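Local atomic coordinates of periplasmic binding protein (PDB entry 5L9G), a protein that binds the opine mannopine in the periplasm of Agrobacterium tumefaciens and probably delivers it to an ABC transporter for uptake. Residues D142-K147 against E164-A169; A39-A44 against I50-D55; K176-L181 against P324-K329; V92-D97 against P261-A266. One frame throughout, in Å; residues are numbered along the deposited sequence.

Contact 1 of 4, residues D142-K147 against E164-A169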
loop_
_atom_site.group_PDB
_atom_site.type_symbol
_atom_site.label_atom_id
_atom_site.label_comp_id
_atom_site.label_asym_id
_atom_site.label_seq_id
_atom_site.Cartn_x
_atom_site.Cartn_y
_atom_site.Cartn_z
ATOM N N ASP A 142 10.438 19.262 0.784
ATOM C CA ASP A 142 9.372 20.241 1.063
ATOM C C ASP A 142 8.470 19.761 2.191
ATOM O O ASP A 142 8.139 20.542 3.079
ATOM C CB ASP A 142 8.511 20.500 -0.186
ATOM C CG ASP A 142 9.110 21.335 -1.294
ATOM O OD1 ASP A 142 10.164 21.971 -1.056
ATOM O OD2 ASP A 142 8.469 21.431 -2.378
ATOM N N PHE A 143 8.062 18.472 2.153
ATOM C CA PHE A 143 7.182 17.901 3.176
ATOM C C PHE A 143 7.817 18.063 4.570
ATOM O O PHE A 143 7.120 18.397 5.529
ATOM C CB PHE A 143 6.935 16.417 2.888
ATOM C CG PHE A 143 5.844 15.823 3.748
ATOM C CD1 PHE A 143 6.139 15.255 4.989
ATOM C CD2 PHE A 143 4.521 15.839 3.324
ATOM C CE1 PHE A 143 5.124 14.715 5.792
ATOM C CE2 PHE A 143 3.508 15.277 4.116
ATOM C CZ PHE A 143 3.811 14.750 5.354
ATOM N N PHE A 144 9.140 17.850 4.670
ATOM C CA PHE A 144 9.840 17.899 5.960
ATOM C C PHE A 144 10.272 19.310 6.340
ATOM O O PHE A 144 10.801 19.513 7.433
ATOM C CB PHE A 144 11.042 16.919 5.942
ATOM C CG PHE A 144 10.675 15.464 6.155
ATOM C CD1 PHE A 144 9.953 14.757 5.188
ATOM C CD2 PHE A 144 11.102 14.784 7.290
ATOM C CE1 PHE A 144 9.623 13.409 5.377
ATOM C CE2 PHE A 144 10.796 13.431 7.467
ATOM C CZ PHE A 144 10.039 12.754 6.521
ATOM N N ASP A 145 10.034 20.283 5.453
ATOM C CA ASP A 145 10.462 21.672 5.670
ATOM C C ASP A 145 9.372 22.481 6.372
ATOM O O ASP A 145 8.559 23.139 5.715
ATOM C CB ASP A 145 10.900 22.322 4.353
ATOM C CG ASP A 145 11.679 23.621 4.536
ATOM O OD1 ASP A 145 11.554 24.247 5.622
ATOM O OD2 ASP A 145 12.383 24.029 3.586
ATOM N N VAL A 146 9.403 22.473 7.711
ATOM C CA VAL A 146 8.408 23.141 8.566
ATOM C C VAL A 146 8.567 24.672 8.525
ATOM O O VAL A 146 7.596 25.398 8.759
ATOM C CB VAL A 146 8.403 22.548 10.000
ATOM C CG1 VAL A 146 7.347 23.212 10.886
ATOM C CG2 VAL A 146 8.159 21.038 9.953
ATOM N N LYS A 147 9.768 25.160 8.180
ATOM C CA LYS A 147 9.999 26.593 8.041
ATOM C C LYS A 147 9.366 27.118 6.751
ATOM O O LYS A 147 8.620 28.092 6.803
ATOM C CB LYS A 147 11.503 26.943 8.121
ATOM C CG LYS A 147 12.134 26.947 9.547
ATOM C CD LYS A 147 11.512 27.941 10.556
ATOM C CE LYS A 147 12.457 29.046 10.967
ATOM N NZ LYS A 147 11.819 29.973 11.931
ATOM N N GLU A 164 11.726 5.562 4.086
ATOM C CA GLU A 164 12.234 5.988 2.778
ATOM C C GLU A 164 11.960 7.464 2.536
ATOM O O GLU A 164 12.814 8.135 1.933
ATOM C CB GLU A 164 11.635 5.140 1.652
ATOM C CG GLU A 164 11.949 3.652 1.727
ATOM C CD GLU A 164 10.866 2.817 2.399
ATOM O OE1 GLU A 164 10.643 1.666 1.961
ATOM O OE2 GLU A 164 10.254 3.299 3.376
ATOM N N ALA A 165 10.784 7.980 3.016
ATOM C CA ALA A 165 10.402 9.399 2.883
ATOM C C ALA A 165 11.467 10.271 3.556
ATOM O O ALA A 165 11.901 11.252 2.973
ATOM C CB ALA A 165 9.030 9.650 3.515
ATOM N N ALA A 166 11.922 9.868 4.753
ATOM C CA ALA A 166 12.958 10.571 5.504
ATOM C C ALA A 166 14.294 10.553 4.751
ATOM O O ALA A 166 14.946 11.599 4.675
ATOM C CB ALA A 166 13.111 9.968 6.884
ATOM N N ALA A 167 14.669 9.391 4.149
ATOM C CA ALA A 167 15.902 9.264 3.347
ATOM C C ALA A 167 15.845 10.263 2.175
ATOM O O ALA A 167 16.794 11.016 1.987
ATOM C CB ALA A 167 16.056 7.845 2.823
ATOM N N LEU A 168 14.678 10.345 1.478
ATOM C CA LEU A 168 14.458 11.301 0.385
ATOM C C LEU A 168 14.558 12.753 0.866
ATOM O O LEU A 168 15.218 13.549 0.209
ATOM C CB LEU A 168 13.096 11.056 -0.302
ATOM C CG LEU A 168 13.017 9.811 -1.166
ATOM C CD1 LEU A 168 11.585 9.478 -1.480
ATOM C CD2 LEU A 168 13.865 9.969 -2.450
ATOM N N ALA A 169 13.939 13.088 2.020
ATOM C CA ALA A 169 13.999 14.438 2.613
ATOM C C ALA A 169 15.429 14.890 2.886
ATOM O O ALA A 169 15.710 16.083 2.790
ATOM C CB ALA A 169 13.217 14.478 3.904
#
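The methyl group of A169 sits over one face of the F144 ring, 3.8 Å from A169 CB to the ring centroid and 24° off the ring normal, a CH-pi contact displaced toward the CG-CD1 side. With CG anti to the carbonyl carbon (chi1 -79°), the phenyl group reaches out from helix 140-144 to the surface of helix 162-169. That surface is lined with alanines one turn apart, A165 and A169, with A166 beside them; their small side chains leave a shallow hollow that takes a flat ring close to the backbone. The far end of the ring lies against the helix backbone: F144 CZ is 3.8 Å from A166 CA, and F144 CE1 lies 4.2 Å from A165 CB. K193 and L197 of helix 184-197 also touch F144. No hydrogen bond crosses between the segments, so shape and dispersion carry the contact, and its buried carbon surfaces suggest that exclusion of water favours it.

Contact 2 of 4, residues A39-A44 against I50-D55. With EDO (1,2-ethanediol), chain E.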
loop_
_atom_site.group_PDB
_atom_site.type_symbol
_atom_site.label_atom_id
_atom_site.label_comp_id
_atom_site.label_asym_id
_atom_site.label_seq_id
_atom_site.Cartn_x
_atom_site.Cartn_y
_atom_site.Cartn_z
ATOM N N ALA A 39 -14.954 -5.562 -8.155
ATOM C CA ALA A 39 -14.242 -5.988 -9.353
ATOM C C ALA A 39 -13.749 -7.420 -9.335
ATOM O O ALA A 39 -13.678 -8.047 -10.397
ATOM C CB ALA A 39 -13.067 -5.065 -9.590
ATOM N N LEU A 40 -13.351 -7.922 -8.153
ATOM C CA LEU A 40 -12.716 -9.238 -8.037
ATOM C C LEU A 40 -13.487 -10.295 -7.269
ATOM O O LEU A 40 -13.805 -11.341 -7.835
ATOM C CB LEU A 40 -11.312 -9.080 -7.406
ATOM C CG LEU A 40 -10.411 -7.947 -7.940
ATOM C CD1 LEU A 40 -9.173 -7.764 -7.045
ATOM C CD2 LEU A 40 -10.000 -8.204 -9.382
ATOM N N TRP A 41 -13.777 -10.045 -5.977
ATOM C CA TRP A 41 -14.370 -11.050 -5.091
ATOM C C TRP A 41 -15.790 -11.464 -5.489
ATOM O O TRP A 41 -16.002 -12.648 -5.735
ATOM C CB TRP A 41 -14.304 -10.594 -3.624
ATOM C CG TRP A 41 -12.953 -10.094 -3.171
ATOM C CD1 TRP A 41 -11.742 -10.282 -3.785
ATOM C CD2 TRP A 41 -12.686 -9.340 -1.983
ATOM N NE1 TRP A 41 -10.747 -9.650 -3.075
ATOM C CE2 TRP A 41 -11.298 -9.071 -1.957
ATOM C CE3 TRP A 41 -13.496 -8.838 -0.946
ATOM C CZ2 TRP A 41 -10.692 -8.369 -0.906
ATOM C CZ3 TRP A 41 -12.898 -8.118 0.079
ATOM C CH2 TRP A 41 -11.514 -7.885 0.089
ATOM N N ALA A 42 -16.748 -10.511 -5.568
ATOM C CA ALA A 42 -18.126 -10.842 -5.987
ATOM C C ALA A 42 -18.189 -11.523 -7.386
ATOM O O ALA A 42 -18.791 -12.577 -7.462
ATOM C CB ALA A 42 -19.034 -9.614 -5.925
ATOM N N PRO A 43 -17.556 -11.032 -8.485
ATOM C CA PRO A 43 -17.664 -11.770 -9.761
ATOM C C PRO A 43 -16.935 -13.117 -9.782
ATOM O O PRO A 43 -17.481 -14.067 -10.346
ATOM C CB PRO A 43 -17.122 -10.793 -10.812
ATOM C CG PRO A 43 -16.873 -9.521 -10.101
ATOM C CD PRO A 43 -16.750 -9.809 -8.653
ATOM N N ALA A 44 -15.733 -13.215 -9.155
ATOM C CA ALA A 44 -14.991 -14.492 -9.112
ATOM C C ALA A 44 -15.745 -15.559 -8.311
ATOM O O ALA A 44 -15.848 -16.699 -8.766
ATOM C CB ALA A 44 -13.589 -14.299 -8.552
ATOM N N ILE A 50 -19.315 -20.094 -5.309
ATOM C CA ILE A 50 -18.861 -20.206 -3.915
ATOM C C ILE A 50 -19.355 -19.001 -3.090
ATOM O O ILE A 50 -19.705 -17.965 -3.664
ATOM C CB ILE A 50 -17.315 -20.413 -3.797
ATOM C CG1 ILE A 50 -16.525 -19.155 -4.214
ATOM C CG2 ILE A 50 -16.830 -21.665 -4.549
ATOM C CD1 ILE A 50 -15.184 -18.969 -3.493
ATOM N N THR A 51 -19.384 -19.142 -1.752
ATOM C CA THR A 51 -19.771 -18.066 -0.840
ATOM C C THR A 51 -18.545 -17.621 -0.057
ATOM O O THR A 51 -17.671 -18.440 0.246
ATOM C CB THR A 51 -20.932 -18.462 0.086
ATOM O OG1 THR A 51 -20.546 -19.599 0.875
ATOM C CG2 THR A 51 -22.224 -18.716 -0.671
ATOM N N TYR A 52 -18.481 -16.327 0.265
ATOM C CA TYR A 52 -17.360 -15.747 0.991
ATOM C C TYR A 52 -17.820 -14.681 1.998
ATOM O O TYR A 52 -18.884 -14.061 1.838
ATOM C CB TYR A 52 -16.268 -15.197 0.013
ATOM C CG TYR A 52 -16.727 -13.964 -0.736
ATOM C CD1 TYR A 52 -17.650 -14.061 -1.773
ATOM C CD2 TYR A 52 -16.325 -12.692 -0.338
ATOM C CE1 TYR A 52 -18.169 -12.927 -2.390
ATOM C CE2 TYR A 52 -16.847 -11.544 -0.945
ATOM C CZ TYR A 52 -17.763 -11.673 -1.978
ATOM O OH TYR A 52 -18.263 -10.587 -2.636
ATOM N N THR A 53 -17.005 -14.488 3.039
ATOM C CA THR A 53 -17.194 -13.509 4.105
ATOM C C THR A 53 -15.998 -12.551 4.067
ATOM O O THR A 53 -14.866 -12.992 3.847
ATOM C CB THR A 53 -17.345 -14.243 5.460
ATOM O OG1 THR A 53 -18.699 -14.672 5.606
ATOM C CG2 THR A 53 -16.953 -13.381 6.675
ATOM N N GLN A 54 -16.251 -11.253 4.272
ATOM C CA GLN A 54 -15.191 -10.242 4.331
ATOM C C GLN A 54 -14.807 -9.922 5.780
ATOM O O GLN A 54 -15.644 -9.986 6.688
ATOM C CB GLN A 54 -15.666 -8.928 3.691
ATOM C CG GLN A 54 -15.879 -8.949 2.196
ATOM C CD GLN A 54 -16.264 -7.569 1.734
ATOM O OE1 GLN A 54 -15.537 -6.586 1.932
ATOM N NE2 GLN A 54 -17.446 -7.453 1.155
ATOM N N ASP A 55 -13.555 -9.506 5.976
ATOM C CA ASP A 55 -13.053 -8.975 7.234
ATOM C C ASP A 55 -12.071 -7.846 6.881
ATOM O O ASP A 55 -11.759 -7.654 5.697
ATOM C CB ASP A 55 -12.422 -10.042 8.131
ATOM C CG ASP A 55 -12.407 -9.679 9.614
ATOM O OD1 ASP A 55 -12.842 -8.561 9.957
ATOM O OD2 ASP A 55 -11.988 -10.535 10.435
HETATM C C1 EDO E . -21.510 -11.677 -4.199
HETATM O O1 EDO E . -20.986 -11.108 -3.000
HETATM C C2 EDO E . -20.892 -13.084 -4.412
HETATM O O2 EDO E . -20.655 -13.316 -5.786
#
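W41 leaves its helix with CG anti to the carbonyl carbon, while Y52 on the facing strand has CG between its backbone N and carbonyl carbon (chi1 70°); together these torsions bring the tyrosine ring against the base of the tryptophan, with W41 CB 3.8 Å from Y52 CE2. Beyond them the Q54 chain, extended beyond CG, carries its amide to the rim of the indole, where Q54 OE1 lies 3.6 Å from W41 CZ3. Indole and amide planes stand 75° apart. The polar ends are held by other residues: D37 bonds the Y52 hydroxyl, Q33 bonds Q54 OE1, and Y254 bonds W41 NE1. A tyrosine suits this partly exposed place because its ring packs on the helix while its hydroxyl reaches D37. An ethanediol, probably from the crystallisation liquor, additionally bridges the two segments, its O1 hydrogen-bonded to Y52 OH at 2.8 Å and its O2 to A42 O at 2.6 Å. The small A42 allows Y52 OH to approach its CB to 3.5 Å. The helix and strand segments run nearly antiparallel, at 160° with their axes 10.4 Å apart, as expected where a helix returns the chain across a sheet. Strand 23-27, helix 30-48 and strand 52-56 form this beta-alpha-beta crossover, whose two strands pair in parallel.

Contact 3 of 4, residues K176-L181 against P324-K329. With EDO (1,2-ethanediol), chain F.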
loop_
_atom_site.group_PDB
_atom_site.type_symbol
_atom_site.label_atom_id
_atom_site.label_comp_id
_atom_site.label_asym_id
_atom_site.label_seq_id
_atom_site.Cartn_x
_atom_site.Cartn_y
_atom_site.Cartn_z
ATOM N N LYS A 176 18.761 5.928 -5.228
ATOM C CA LYS A 176 19.729 5.556 -4.183
ATOM C C LYS A 176 19.080 5.373 -2.783
ATOM O O LYS A 176 19.797 5.176 -1.800
ATOM C CB LYS A 176 20.894 6.563 -4.106
ATOM C CG LYS A 176 21.648 6.775 -5.419
ATOM C CD LYS A 176 22.935 5.983 -5.480
ATOM C CE LYS A 176 23.728 6.280 -6.733
ATOM N NZ LYS A 176 23.158 5.603 -7.934
ATOM N N VAL A 177 17.747 5.450 -2.684
ATOM C CA VAL A 177 17.053 5.307 -1.396
ATOM C C VAL A 177 17.565 4.112 -0.580
ATOM O O VAL A 177 17.910 4.256 0.599
ATOM C CB VAL A 177 15.499 5.242 -1.569
ATOM C CG1 VAL A 177 14.806 4.808 -0.278
ATOM C CG2 VAL A 177 14.943 6.577 -2.036
ATOM N N TYR A 178 17.602 2.934 -1.211
ATOM C CA TYR A 178 17.938 1.708 -0.502
ATOM C C TYR A 178 19.427 1.472 -0.370
ATOM O O TYR A 178 19.827 0.722 0.518
ATOM C CB TYR A 178 17.200 0.523 -1.101
ATOM C CG TYR A 178 15.703 0.652 -0.914
ATOM C CD1 TYR A 178 15.119 0.476 0.339
ATOM C CD2 TYR A 178 14.876 1.028 -1.970
ATOM C CE1 TYR A 178 13.734 0.590 0.518
ATOM C CE2 TYR A 178 13.491 1.110 -1.810
ATOM C CZ TYR A 178 12.926 0.895 -0.562
ATOM O OH TYR A 178 11.562 0.986 -0.395
ATOM N N GLU A 179 20.251 2.171 -1.175
ATOM C CA GLU A 179 21.699 2.134 -1.024
ATOM C C GLU A 179 22.017 2.933 0.251
ATOM O O GLU A 179 22.827 2.498 1.060
ATOM C CB GLU A 179 22.377 2.772 -2.244
ATOM C CG GLU A 179 22.404 1.871 -3.465
ATOM C CD GLU A 179 23.154 2.448 -4.651
ATOM O OE1 GLU A 179 24.265 2.994 -4.452
ATOM O OE2 GLU A 179 22.625 2.363 -5.783
ATOM N N PHE A 180 21.323 4.073 0.450
ATOM C CA PHE A 180 21.462 4.931 1.628
ATOM C C PHE A 180 21.035 4.177 2.888
ATOM O O PHE A 180 21.740 4.235 3.895
ATOM C CB PHE A 180 20.638 6.223 1.478
ATOM C CG PHE A 180 20.691 7.153 2.672
ATOM C CD1 PHE A 180 21.809 7.941 2.910
ATOM C CD2 PHE A 180 19.633 7.221 3.569
ATOM C CE1 PHE A 180 21.861 8.794 4.014
ATOM C CE2 PHE A 180 19.688 8.072 4.677
ATOM C CZ PHE A 180 20.802 8.852 4.891
ATOM N N LEU A 181 19.883 3.460 2.820
ATOM C CA LEU A 181 19.343 2.687 3.940
ATOM C C LEU A 181 20.039 1.324 4.140
ATOM O O LEU A 181 19.701 0.608 5.088
ATOM C CB LEU A 181 17.831 2.493 3.761
ATOM C CG LEU A 181 16.934 3.742 3.840
ATOM C CD1 LEU A 181 15.496 3.377 3.540
ATOM C CD2 LEU A 181 17.046 4.449 5.202
ATOM N N PRO A 324 11.378 -4.925 -1.482
ATOM C CA PRO A 324 11.068 -5.965 -0.476
ATOM C C PRO A 324 12.314 -6.567 0.182
ATOM O O PRO A 324 12.220 -6.996 1.330
ATOM C CB PRO A 324 10.278 -7.013 -1.257
ATOM C CG PRO A 324 9.782 -6.300 -2.478
ATOM C CD PRO A 324 10.846 -5.287 -2.810
ATOM N N ASN A 325 13.474 -6.581 -0.520
ATOM C CA ASN A 325 14.736 -7.096 0.035
ATOM C C ASN A 325 15.184 -6.277 1.248
ATOM O O ASN A 325 15.680 -6.863 2.204
ATOM C CB ASN A 325 15.835 -7.152 -1.029
ATOM C CG ASN A 325 15.564 -8.105 -2.176
ATOM O OD1 ASN A 325 15.957 -7.862 -3.321
ATOM N ND2 ASN A 325 14.876 -9.205 -1.910
ATOM N N PHE A 326 14.963 -4.937 1.232
ATOM C CA PHE A 326 15.291 -4.076 2.369
ATOM C C PHE A 326 14.410 -4.480 3.557
ATOM O O PHE A 326 14.906 -4.667 4.670
ATOM C CB PHE A 326 15.047 -2.588 2.047
ATOM C CG PHE A 326 15.195 -1.700 3.265
ATOM C CD1 PHE A 326 16.457 -1.316 3.720
ATOM C CD2 PHE A 326 14.079 -1.282 3.982
ATOM C CE1 PHE A 326 16.594 -0.539 4.872
ATOM C CE2 PHE A 326 14.221 -0.506 5.137
ATOM C CZ PHE A 326 15.477 -0.139 5.572
ATOM N N TRP A 327 13.090 -4.576 3.309
ATOM C CA TRP A 327 12.099 -4.918 4.318
ATOM C C TRP A 327 12.264 -6.351 4.836
ATOM O O TRP A 327 11.994 -6.595 6.007
ATOM C CB TRP A 327 10.697 -4.601 3.803
ATOM C CG TRP A 327 10.532 -3.113 3.703
ATOM C CD1 TRP A 327 10.720 -2.341 2.593
ATOM C CD2 TRP A 327 10.406 -2.208 4.805
ATOM N NE1 TRP A 327 10.628 -1.005 2.925
ATOM C CE2 TRP A 327 10.439 -0.897 4.280
ATOM C CE3 TRP A 327 10.209 -2.382 6.188
ATOM C CZ2 TRP A 327 10.330 0.235 5.093
ATOM C CZ3 TRP A 327 10.086 -1.258 6.988
ATOM C CH2 TRP A 327 10.124 0.031 6.439
ATOM N N ALA A 328 12.811 -7.258 4.020
ATOM C CA ALA A 328 13.101 -8.634 4.449
ATOM C C ALA A 328 14.168 -8.637 5.563
ATOM O O ALA A 328 14.122 -9.450 6.489
ATOM C CB ALA A 328 13.599 -9.450 3.261
ATOM N N LYS A 329 15.113 -7.712 5.470
ATOM C CA LYS A 329 16.243 -7.608 6.379
ATOM C C LYS A 329 16.018 -6.671 7.579
ATOM O O LYS A 329 16.478 -6.984 8.670
ATOM C CB LYS A 329 17.475 -7.175 5.549
ATOM C CG LYS A 329 18.807 -7.298 6.203
ATOM C CD LYS A 329 19.904 -6.875 5.221
ATOM C CE LYS A 329 21.232 -6.816 5.897
ATOM N NZ LYS A 329 22.309 -6.394 4.952
HETATM C C1 EDO F . 16.905 -10.581 8.613
HETATM O O1 EDO F . 17.018 -11.016 7.256
HETATM C C2 EDO F . 18.072 -9.619 8.972
HETATM O O2 EDO F . 17.961 -9.118 10.298
#
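F326 packs against both Y178 and L181. Its inner part meets the tyrosine: F326 CB lies 3.5 Å from Y178 CD1, and the two rings meet obliquely, with centroids 5.5 Å apart and planes at 47°. At the far end of the ring, F326 CE1 approaches L181 CB to 3.5 Å, while L181 CD1 lies over one face of the phenyl ring near its rim. The carbonyl oxygen L181 O comes to the ring edge, 3.3 Å from F326 CE1 and in the ring plane; R187 also gives this oxygen a hydrogen bond. F326 reaches across because its CG is anti to the backbone N (chi1 172°), which carries the ring away from helix 324-343 toward helix 177-180.

The next residue, W327, comes edge-on to the tyrosine, yet W327 NE1 and Y178 OH remain 4.0 Å apart. What links these two polar groups is E164 of helix 162-169, whose OE1 is hydrogen-bonded to both. Farther out, V177 packs on L168 and E164, and H330 meets the F326 ring. Tyrosine and tryptophan suit their places by combining a broad apolar surface with one polar atom that E164 satisfies. The chemistry is therefore divided: apolar packing joins helix 324-343 to helix 177-180 and the residue that follows it, and a shared carboxylate oxygen, its negative charge probably steadied by two hydrogen bonds, ties Y178 and W327 to a third helix.

Contact 4 of 4, residues V92-D97 against P261-A266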
loop_
_atom_site.group_PDB
_atom_site.type_symbol
_atom_site.label_atom_id
_atom_site.label_comp_id
_atom_site.label_asym_id
_atom_site.label_seq_id
_atom_site.Cartn_x
_atom_site.Cartn_y
_atom_site.Cartn_z
ATOM N N VAL A 92 3.575 -17.443 8.700
ATOM C CA VAL A 92 2.193 -16.948 8.643
ATOM C C VAL A 92 1.508 -17.295 7.305
ATOM O O VAL A 92 0.278 -17.313 7.231
ATOM C CB VAL A 92 2.162 -15.422 8.978
ATOM C CG1 VAL A 92 0.754 -14.828 8.896
ATOM C CG2 VAL A 92 2.754 -15.177 10.358
ATOM N N LEU A 93 2.300 -17.624 6.271
ATOM C CA LEU A 93 1.750 -17.846 4.933
ATOM C C LEU A 93 1.824 -19.271 4.412
ATOM O O LEU A 93 2.838 -19.947 4.585
ATOM C CB LEU A 93 2.448 -16.890 3.929
ATOM C CG LEU A 93 2.464 -15.385 4.273
ATOM C CD1 LEU A 93 3.101 -14.572 3.149
ATOM C CD2 LEU A 93 1.027 -14.840 4.554
ATOM N N GLU A 94 0.748 -19.713 3.739
ATOM C CA GLU A 94 0.691 -21.000 3.054
ATOM C C GLU A 94 1.469 -20.842 1.750
ATOM O O GLU A 94 1.425 -19.760 1.151
ATOM C CB GLU A 94 -0.750 -21.360 2.677
ATOM C CG GLU A 94 -1.572 -21.980 3.792
ATOM C CD GLU A 94 -1.237 -23.394 4.238
ATOM O OE1 GLU A 94 -1.753 -23.800 5.303
ATOM O OE2 GLU A 94 -0.477 -24.098 3.533
ATOM N N LYS A 95 2.156 -21.909 1.297
ATOM C CA LYS A 95 2.829 -21.882 -0.003
ATOM C C LYS A 95 1.714 -22.069 -1.040
ATOM O O LYS A 95 0.837 -22.920 -0.847
ATOM C CB LYS A 95 3.890 -23.002 -0.128
ATOM C CG LYS A 95 5.323 -22.489 -0.060
ATOM C CD LYS A 95 5.823 -22.423 1.378
ATOM C CE LYS A 95 7.172 -21.765 1.513
ATOM N NZ LYS A 95 7.397 -21.301 2.906
ATOM N N LEU A 96 1.694 -21.241 -2.083
ATOM C CA LEU A 96 0.645 -21.323 -3.104
ATOM C C LEU A 96 0.907 -22.437 -4.118
ATOM O O LEU A 96 2.066 -22.816 -4.321
ATOM C CB LEU A 96 0.475 -19.961 -3.809
ATOM C CG LEU A 96 0.032 -18.795 -2.906
ATOM C CD1 LEU A 96 0.057 -17.484 -3.654
ATOM C CD2 LEU A 96 -1.374 -19.014 -2.345
ATOM N N ASP A 97 -0.169 -22.956 -4.760
ATOM C CA ASP A 97 -0.090 -23.996 -5.797
ATOM C C ASP A 97 0.842 -23.517 -6.931
ATOM O O ASP A 97 0.916 -22.304 -7.169
ATOM C CB ASP A 97 -1.485 -24.361 -6.339
ATOM C CG ASP A 97 -2.334 -25.244 -5.427
ATOM O OD1 ASP A 97 -1.822 -25.683 -4.369
ATOM O OD2 ASP A 97 -3.512 -25.494 -5.770
ATOM N N PRO A 261 -8.705 -22.281 7.363
ATOM C CA PRO A 261 -9.724 -23.350 7.478
ATOM C C PRO A 261 -10.311 -23.841 6.153
ATOM O O PRO A 261 -10.721 -24.997 6.054
ATOM C CB PRO A 261 -10.793 -22.741 8.396
ATOM C CG PRO A 261 -10.576 -21.266 8.317
ATOM C CD PRO A 261 -9.133 -21.040 8.046
ATOM N N HIS A 262 -10.345 -22.969 5.141
ATOM C CA HIS A 262 -10.881 -23.284 3.816
ATOM C C HIS A 262 -9.777 -23.092 2.788
ATOM O O HIS A 262 -10.006 -22.493 1.735
ATOM C CB HIS A 262 -12.098 -22.388 3.503
ATOM C CG HIS A 262 -13.057 -22.248 4.643
ATOM N ND1 HIS A 262 -13.989 -23.228 4.922
ATOM C CD2 HIS A 262 -13.185 -21.251 5.549
ATOM C CE1 HIS A 262 -14.664 -22.793 5.973
ATOM N NE2 HIS A 262 -14.222 -21.606 6.383
ATOM N N ARG A 263 -8.572 -23.615 3.111
ATOM C CA ARG A 263 -7.338 -23.511 2.324
ATOM C C ARG A 263 -7.514 -23.838 0.829
ATOM O O ARG A 263 -7.141 -23.019 -0.007
ATOM C CB ARG A 263 -6.235 -24.380 2.965
ATOM C CG ARG A 263 -4.851 -24.238 2.332
ATOM C CD ARG A 263 -4.079 -25.536 2.491
ATOM N NE ARG A 263 -2.986 -25.684 1.527
ATOM C CZ ARG A 263 -3.130 -26.083 0.265
ATOM N NH1 ARG A 263 -2.072 -26.199 -0.526
ATOM N NH2 ARG A 263 -4.337 -26.344 -0.224
ATOM N N ASP A 264 -8.107 -25.007 0.498
ATOM C CA ASP A 264 -8.287 -25.458 -0.889
ATOM C C ASP A 264 -9.268 -24.580 -1.696
ATOM O O ASP A 264 -8.933 -24.180 -2.817
ATOM C CB ASP A 264 -8.663 -26.946 -0.924
ATOM C CG ASP A 264 -7.803 -27.759 0.024
ATOM O OD1 ASP A 264 -6.610 -27.966 -0.285
ATOM O OD2 ASP A 264 -8.285 -28.077 1.133
ATOM N N ALA A 265 -10.433 -24.223 -1.116
ATOM C CA ALA A 265 -11.409 -23.341 -1.766
ATOM C C ALA A 265 -10.791 -21.935 -1.979
ATOM O O ALA A 265 -10.990 -21.311 -3.031
ATOM C CB ALA A 265 -12.671 -23.241 -0.920
ATOM N N ALA A 266 -10.004 -21.462 -0.987
ATOM C CA ALA A 266 -9.306 -20.176 -1.045
ATOM C C ALA A 266 -8.303 -20.143 -2.212
ATOM O O ALA A 266 -8.211 -19.129 -2.898
ATOM C CB ALA A 266 -8.596 -19.899 0.270
#
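The guanidinium group of R263 lies in a salt-bridge network with three carboxylates, those of E94 and D97 across the contact and that of its neighbour D264. The D264 bridge is the tight one, with R263 NH2 and D264 OD1 2.8 Å apart; the two that cross are looser. E94 OE2 lies 3.6 Å from R263 NE, at the edge of the guanidinium and in its plane. The E94 carboxylate is turned 84° from that plane, so the two flat groups do not meet as a coplanar pair. D97 completes the network with a long salt bridge, 3.9 Å between D97 OD1 and R263 NH1, and its carboxylate is inclined at 48°.

Arginine suits this place because it can offer separate nitrogens to different acids. With CG anti to the backbone N (chi1 -173°) and the chain extended from CG to NE, R263 spans from the first turn of helix 263-273 to the loop that follows helix 84-89; H262 is the N-cap residue of helix 263-273. The contact thus joins the start of the helix to a loop running beside strand 240-256, where E94 pairs through its backbone with I256. The E94 chain is bent at its second torsion, and its carboxylate lies across the R263 chain. Its other oxygen, OE1, accepts a hydrogen bond from the backbone N of G259, fixing the acid from a second direction. L96 packs on M267 and L270, adding an apolar contact between the loop and the same helix.

Overall arrangement
Contacts 1 and 3 are buried and largely apolar; contact 2 is partly buried and contact 4 lies at the surface, where charge replaces packing. Contacts 1 and 3 share E164 as a common link, so helices 162-169 and 177-180, successive in the chain, belong to one packed cluster. Contacts 2 and 4 lie about 40 Å from contact 1 between centres, on the opposite side of the chain's centre, and about 16 Å from each other. Contact 2 rests on aromatic packing whose polar ends find partners elsewhere, contact 4 on a salt-bridge network. Helix 263-273 connects them, its start forming contact 4 while F269 and M273 cover I50 and W41 of contact 2.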